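Side-chain contacts in aldehyde dehydrogenase (Trypanosoma brucei, PDB 5MYP), which probably oxidises aldehydes to carboxylic acids with NAD+ as the electron acceptor: residues Q41-L46 with A141-N146; L47-E52 with L133-L138. One frame throughout, in Å; residues are numbered along the deposited sequence.

Helix 36-52 runs antiparallel to helix 132-143, and contacts 1 and 2 are successive apolar clusters along the pair, a worked example of how such helices are joined. Contact 1 takes the earlier part of the first and the end of the second, contact 2 the later part of the first and the beginning of the second. Their centres are about 10 Å apart. The nearest CA atoms are 7.3 Å apart in contact 1, Leu-43 to Ala-143, and 9.5 Å in contact 2, Val-50 to Leu-135, so the backbones are nearer to one another at contact 1 than at contact 2. Both contacts lie away from the predicted active-site residues Glu-223 and Cys-259.

Contact 1: residues Q41-L46 with A141-N146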
loop_
_atom_site.group_PDB
_atom_site.type_symbol
_atom_site.label_atom_id
_atom_site.label_comp_id
_atom_site.label_asym_id
_atom_site.label_seq_id
_atom_site.Cartn_x
_atom_site.Cartn_y
_atom_site.Cartn_z
ATOM N N GLN A 41 24.553 -9.495 -9.180
ATOM C CA GLN A 41 25.898 -9.046 -8.766
ATOM C C GLN A 41 25.857 -8.274 -7.439
ATOM O O GLN A 41 26.654 -8.542 -6.539
ATOM C CB GLN A 41 26.564 -8.181 -9.846
ATOM C CG GLN A 41 27.167 -8.958 -11.004
ATOM C CD GLN A 41 27.681 -8.078 -12.142
ATOM O OE1 GLN A 41 28.162 -8.592 -13.155
ATOM N NE2 GLN A 41 27.576 -6.754 -11.991
ATOM N N VAL A 42 24.913 -7.337 -7.327
ATOM C CA VAL A 42 24.765 -6.520 -6.115
ATOM C C VAL A 42 24.338 -7.364 -4.909
ATOM O O VAL A 42 24.874 -7.192 -3.810
ATOM C CB VAL A 42 23.767 -5.355 -6.333
ATOM C CG1 VAL A 42 23.413 -4.655 -5.032
ATOM C CG2 VAL A 42 24.337 -4.350 -7.318
ATOM N N LEU A 43 23.375 -8.261 -5.118
ATOM C CA LEU A 43 22.928 -9.164 -4.055
ATOM C C LEU A 43 24.045 -10.089 -3.587
ATOM O O LEU A 43 24.241 -10.246 -2.385
ATOM C CB LEU A 43 21.704 -9.973 -4.492
ATOM C CG LEU A 43 20.411 -9.163 -4.681
ATOM C CD1 LEU A 43 19.343 -10.071 -5.264
ATOM C CD2 LEU A 43 19.927 -8.521 -3.379
ATOM N N ARG A 44 24.769 -10.690 -4.533
ATOM C CA ARG A 44 25.933 -11.534 -4.205
ATOM C C ARG A 44 27.012 -10.760 -3.437
ATOM O O ARG A 44 27.632 -11.299 -2.522
ATOM C CB ARG A 44 26.549 -12.151 -5.466
ATOM C CG ARG A 44 25.744 -13.310 -6.046
ATOM C CD ARG A 44 26.552 -14.133 -7.043
ATOM N NE ARG A 44 27.420 -13.321 -7.903
ATOM C CZ ARG A 44 27.122 -12.863 -9.124
ATOM N NH1 ARG A 44 25.949 -13.115 -9.716
ATOM N NH2 ARG A 44 28.028 -12.136 -9.778
ATOM N N SER A 45 27.237 -9.487 -3.814
ATOM C CA SER A 45 28.194 -8.605 -3.119
ATOM C C SER A 45 27.742 -8.265 -1.701
ATOM O O SER A 45 28.569 -8.182 -0.794
ATOM C CB SER A 45 28.417 -7.311 -3.905
ATOM O OG SER A 45 28.810 -7.580 -5.238
ATOM N N LEU A 46 26.438 -8.067 -1.509
ATOM C CA LEU A 46 25.873 -7.854 -0.165
ATOM C C LEU A 46 25.927 -9.127 0.696
ATOM O O LEU A 46 26.109 -9.041 1.906
ATOM C CB LEU A 46 24.449 -7.290 -0.237
ATOM C CG LEU A 46 24.380 -5.826 -0.676
ATOM C CD1 LEU A 46 22.954 -5.398 -0.982
ATOM C CD2 LEU A 46 24.999 -4.901 0.362
ATOM N N ALA A 141 14.664 -4.101 -1.980
ATOM C CA ALA A 141 14.597 -2.945 -2.886
ATOM C C ALA A 141 15.517 -3.120 -4.101
ATOM O O ALA A 141 15.132 -2.801 -5.221
ATOM C CB ALA A 141 14.936 -1.658 -2.142
ATOM N N LEU A 142 16.718 -3.649 -3.866
ATOM C CA LEU A 142 17.687 -3.871 -4.938
ATOM C C LEU A 142 17.309 -5.062 -5.828
ATOM O O LEU A 142 17.558 -5.034 -7.038
ATOM C CB LEU A 142 19.092 -4.054 -4.358
ATOM C CG LEU A 142 19.640 -2.842 -3.590
ATOM C CD1 LEU A 142 20.896 -3.196 -2.817
ATOM C CD2 LEU A 142 19.892 -1.660 -4.522
ATOM N N ALA A 143 16.692 -6.087 -5.238
ATOM C CA ALA A 143 16.160 -7.227 -6.007
ATOM C C ALA A 143 15.099 -6.800 -7.029
ATOM O O ALA A 143 15.009 -7.386 -8.117
ATOM C CB ALA A 143 15.590 -8.283 -5.066
ATOM N N ALA A 144 14.325 -5.768 -6.676
ATOM C CA ALA A 144 13.283 -5.205 -7.539
ATOM C C ALA A 144 13.786 -4.177 -8.567
ATOM O O ALA A 144 12.981 -3.589 -9.282
ATOM C CB ALA A 144 12.182 -4.583 -6.679
ATOM N N GLY A 145 15.099 -3.963 -8.647
ATOM C CA GLY A 145 15.693 -3.099 -9.667
ATOM C C GLY A 145 15.700 -1.614 -9.338
ATOM O O GLY A 145 15.859 -0.780 -10.229
ATOM N N ASN A 146 15.535 -1.283 -8.061
ATOM C CA ASN A 146 15.613 0.099 -7.595
ATOM C C ASN A 146 17.050 0.421 -7.214
ATOM O O ASN A 146 17.884 -0.479 -7.066
ATOM C CB ASN A 146 14.717 0.290 -6.372
ATOM C CG ASN A 146 13.276 -0.070 -6.653
ATOM O OD1 ASN A 146 12.584 0.611 -7.415
ATOM N ND2 ASN A 146 12.816 -1.159 -6.047
#
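The C-terminal end of helix 132-143 packs against helix 36-52 chiefly through Leu-142, whose CD1 methyl meets two side chains one helical turn apart. CD1 of Leu-142 lies 3.7 Å from CG1 of Val-42. The same CD1 of Leu-142 comes within 3.5 Å of CD1 of Leu-46. Along helix 36-52 this methyl stands at a level between those two partners, and the leucine crosses each of them at about a right angle. Leu-142 presents it with CG turned opposite the carbonyl carbon (chi1 -62°), while Val-42 has CG1, the touching branch, opposite its backbone N (chi1 170°). Beside this cluster, Leu-43 extends CD1 to within 4.2 Å of CB of Ala-143, and the small alanine side chain is consistent with the close approach of the two backbones here.

In the fold, helix 132-143 is the connection of a beta-alpha-beta crossover between the parallel strands 110-124 and 147-151, and just past the contact the chain must turn back into the second strand. A Schellman motif makes that turn. Gly-145 adopts positive phi (84°), its N bonds to O of Leu-142 at 3.1 Å, and N of Asn-146 reaches O of Ala-141 at 3.2 Å. O of Ala-141 also accepts ND2 of Asn-146 at 3.0 Å, in the carbonyl plane on a lone pair, so one asparagine grips it through backbone and side chain together. OD1 of Asn-146 accepts the backbone N-H groups of Leu-118 and Gly-119 on strand 110-124, while ND2 also bonds to O of Phe-453, which leaves the buried amide well supplied with partners. Arg-39, from helix 36-52 itself, hydrogen-bonds through NH1 to O of Ala-143, adding a polar tie to the apolar one. Leu-43 further packs on Ile-88 and Met-91 of helix 69-95.

Contact 2: residues L47-E52 with L133-L138; sequences LNLVEE and LILQPL
Leu-135 supplies the helix 132-143 side of this contact through a single methyl, CD1, which is approached by two consecutive residues of helix 36-52. CG2 of Val-50 lies 3.9 Å from CD1 of Leu-135. CD2 of Leu-49 is a looser neighbour, 4.4 Å from CD1 of Leu-135. From CD1 the two partners lie in clearly different directions, and the side chains of Val-50 and Leu-135 point opposite ways, offset from one another, and touch by their outermost methyls. With CG set opposite its carbonyl carbon (chi1 -69°), Leu-135 carries its CD1 across toward helix 36-52. Only 93 Å² of surface is buried here in all, yet the three residues that meet are themselves buried.

Neighbouring helices close around the same residues. Leu-49 also packs on Leu-166, Leu-167 and Tyr-170 of helix 157-170, and Leu-135 on Leu-80 of helix 69-95. Behind Leu-135, helix 132-143 is kinked at Pro-137, whose N makes no bond to the preceding turn, and the next link, from N of Leu-138 to O of Ile-134, is weak at 3.5 Å. Ile-134 and Leu-138 face strand 147-151, where both rest on Ile-150. The helix is thereby sandwiched between sheet and outer helix, the layering of a Rossmann-like alpha/beta domain, consistent with the NAD-binding domain of aldehyde dehydrogenases.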
loop_
_atom_site.group_PDB
_atom_site.type_symbol
_atom_site.label_atom_id
_atom_site.label_comp_id
_atom_site.label_asym_id
_atom_site.label_seq_id
_atom_site.Cartn_x
_atom_site.Cartn_y
_atom_site.Cartn_z
ATOM N N LEU A 47 25.781 -10.298 0.077
ATOM C CA LEU A 47 26.052 -11.566 0.769
ATOM C C LEU A 47 27.503 -11.607 1.251
ATOM O O LEU A 47 27.764 -11.947 2.411
ATOM C CB LEU A 47 25.761 -12.773 -0.130
ATOM C CG LEU A 47 26.023 -14.178 0.420
ATOM C CD1 LEU A 47 25.271 -14.414 1.712
ATOM C CD2 LEU A 47 25.630 -15.215 -0.620
ATOM N N ASN A 48 28.431 -11.233 0.367
ATOM C CA ASN A 48 29.853 -11.141 0.730
ATOM C C ASN A 48 30.091 -10.122 1.851
ATOM O O ASN A 48 30.877 -10.384 2.759
ATOM C CB ASN A 48 30.730 -10.799 -0.487
ATOM C CG ASN A 48 30.705 -11.875 -1.570
ATOM O OD1 ASN A 48 31.072 -11.614 -2.722
ATOM N ND2 ASN A 48 30.276 -13.082 -1.213
ATOM N N LEU A 49 29.406 -8.977 1.793
ATOM C CA LEU A 49 29.457 -7.972 2.874
ATOM C C LEU A 49 29.150 -8.596 4.238
ATOM O O LEU A 49 29.881 -8.377 5.205
ATOM C CB LEU A 49 28.485 -6.812 2.598
ATOM C CG LEU A 49 28.168 -5.811 3.720
ATOM C CD1 LEU A 49 29.402 -5.035 4.124
ATOM C CD2 LEU A 49 27.075 -4.846 3.296
ATOM N N VAL A 50 28.074 -9.376 4.300
ATOM C CA VAL A 50 27.646 -10.004 5.552
ATOM C C VAL A 50 28.603 -11.130 5.956
ATOM O O VAL A 50 29.082 -11.152 7.090
ATOM C CB VAL A 50 26.191 -10.517 5.463
ATOM C CG1 VAL A 50 25.801 -11.285 6.728
ATOM C CG2 VAL A 50 25.227 -9.344 5.239
ATOM N N GLU A 51 28.881 -12.045 5.028
ATOM C CA GLU A 51 29.693 -13.237 5.327
ATOM C C GLU A 51 31.164 -12.935 5.634
ATOM O O GLU A 51 31.719 -13.493 6.580
ATOM C CB GLU A 51 29.597 -14.260 4.192
ATOM C CG GLU A 51 28.231 -14.913 4.076
ATOM C CD GLU A 51 28.210 -16.064 3.080
ATOM O OE1 GLU A 51 28.965 -16.029 2.083
ATOM O OE2 GLU A 51 27.428 -17.013 3.291
ATOM N N GLU A 52 31.785 -12.060 4.847
ATOM C CA GLU A 52 33.198 -11.702 5.058
ATOM C C GLU A 52 33.429 -10.895 6.333
ATOM O O GLU A 52 34.533 -10.914 6.874
ATOM C CB GLU A 52 33.763 -10.921 3.863
ATOM C CG GLU A 52 33.809 -11.718 2.572
ATOM C CD GLU A 52 34.282 -10.911 1.377
ATOM O OE1 GLU A 52 34.793 -9.782 1.539
ATOM O OE2 GLU A 52 34.139 -11.422 0.251
ATOM N N LEU A 133 17.529 -4.836 10.224
ATOM C CA LEU A 133 16.433 -3.929 9.877
ATOM C C LEU A 133 16.844 -2.742 9.000
ATOM O O LEU A 133 16.009 -1.888 8.689
ATOM C CB LEU A 133 15.707 -3.476 11.151
ATOM C CG LEU A 133 15.125 -4.635 11.973
ATOM C CD1 LEU A 133 14.450 -4.113 13.232
ATOM C CD2 LEU A 133 14.151 -5.484 11.165
ATOM N N ILE A 134 18.119 -2.687 8.603
ATOM C CA ILE A 134 18.568 -1.806 7.518
ATOM C C ILE A 134 18.853 -2.618 6.233
ATOM O O ILE A 134 18.423 -2.214 5.147
ATOM C CB ILE A 134 19.763 -0.905 7.965
ATOM C CG1 ILE A 134 19.891 0.331 7.066
ATOM C CG2 ILE A 134 21.081 -1.662 8.018
ATOM C CD1 ILE A 134 18.971 1.468 7.448
ATOM N N LEU A 135 19.533 -3.762 6.351
ATOM C CA LEU A 135 19.889 -4.568 5.171
ATOM C C LEU A 135 18.752 -5.407 4.590
ATOM O O LEU A 135 18.681 -5.561 3.369
ATOM C CB LEU A 135 21.104 -5.472 5.445
ATOM C CG LEU A 135 22.474 -4.811 5.644
ATOM C CD1 LEU A 135 23.560 -5.888 5.657
ATOM C CD2 LEU A 135 22.770 -3.783 4.560
ATOM N N GLN A 136 17.874 -5.957 5.430
ATOM C CA GLN A 136 16.790 -6.815 4.914
ATOM C C GLN A 136 15.858 -6.060 3.949
ATOM O O GLN A 136 15.587 -6.569 2.862
ATOM C CB GLN A 136 16.013 -7.526 6.038
ATOM C CG GLN A 136 15.029 -8.570 5.525
ATOM C CD GLN A 136 14.535 -9.528 6.592
ATOM O OE1 GLN A 136 14.456 -9.189 7.768
ATOM N NE2 GLN A 136 14.113 -10.704 6.167
ATOM N N PRO A 137 15.398 -4.841 4.316
ATOM C CA PRO A 137 14.641 -4.030 3.344
ATOM C C PRO A 137 15.448 -3.651 2.096
ATOM O O PRO A 137 14.922 -3.714 0.988
ATOM C CB PRO A 137 14.276 -2.760 4.134
ATOM C CG PRO A 137 14.394 -3.141 5.565
ATOM C CD PRO A 137 15.468 -4.180 5.632
ATOM N N LEU A 138 16.708 -3.260 2.289
ATOM C CA LEU A 138 17.592 -2.894 1.179
ATOM C C LEU A 138 17.723 -4.020 0.147
ATOM O O LEU A 138 17.599 -3.775 -1.051
ATOM C CB LEU A 138 18.979 -2.496 1.698
ATOM C CG LEU A 138 20.027 -2.109 0.649
ATOM C CD1 LEU A 138 19.570 -0.890 -0.147
ATOM C CD2 LEU A 138 21.372 -1.865 1.311
#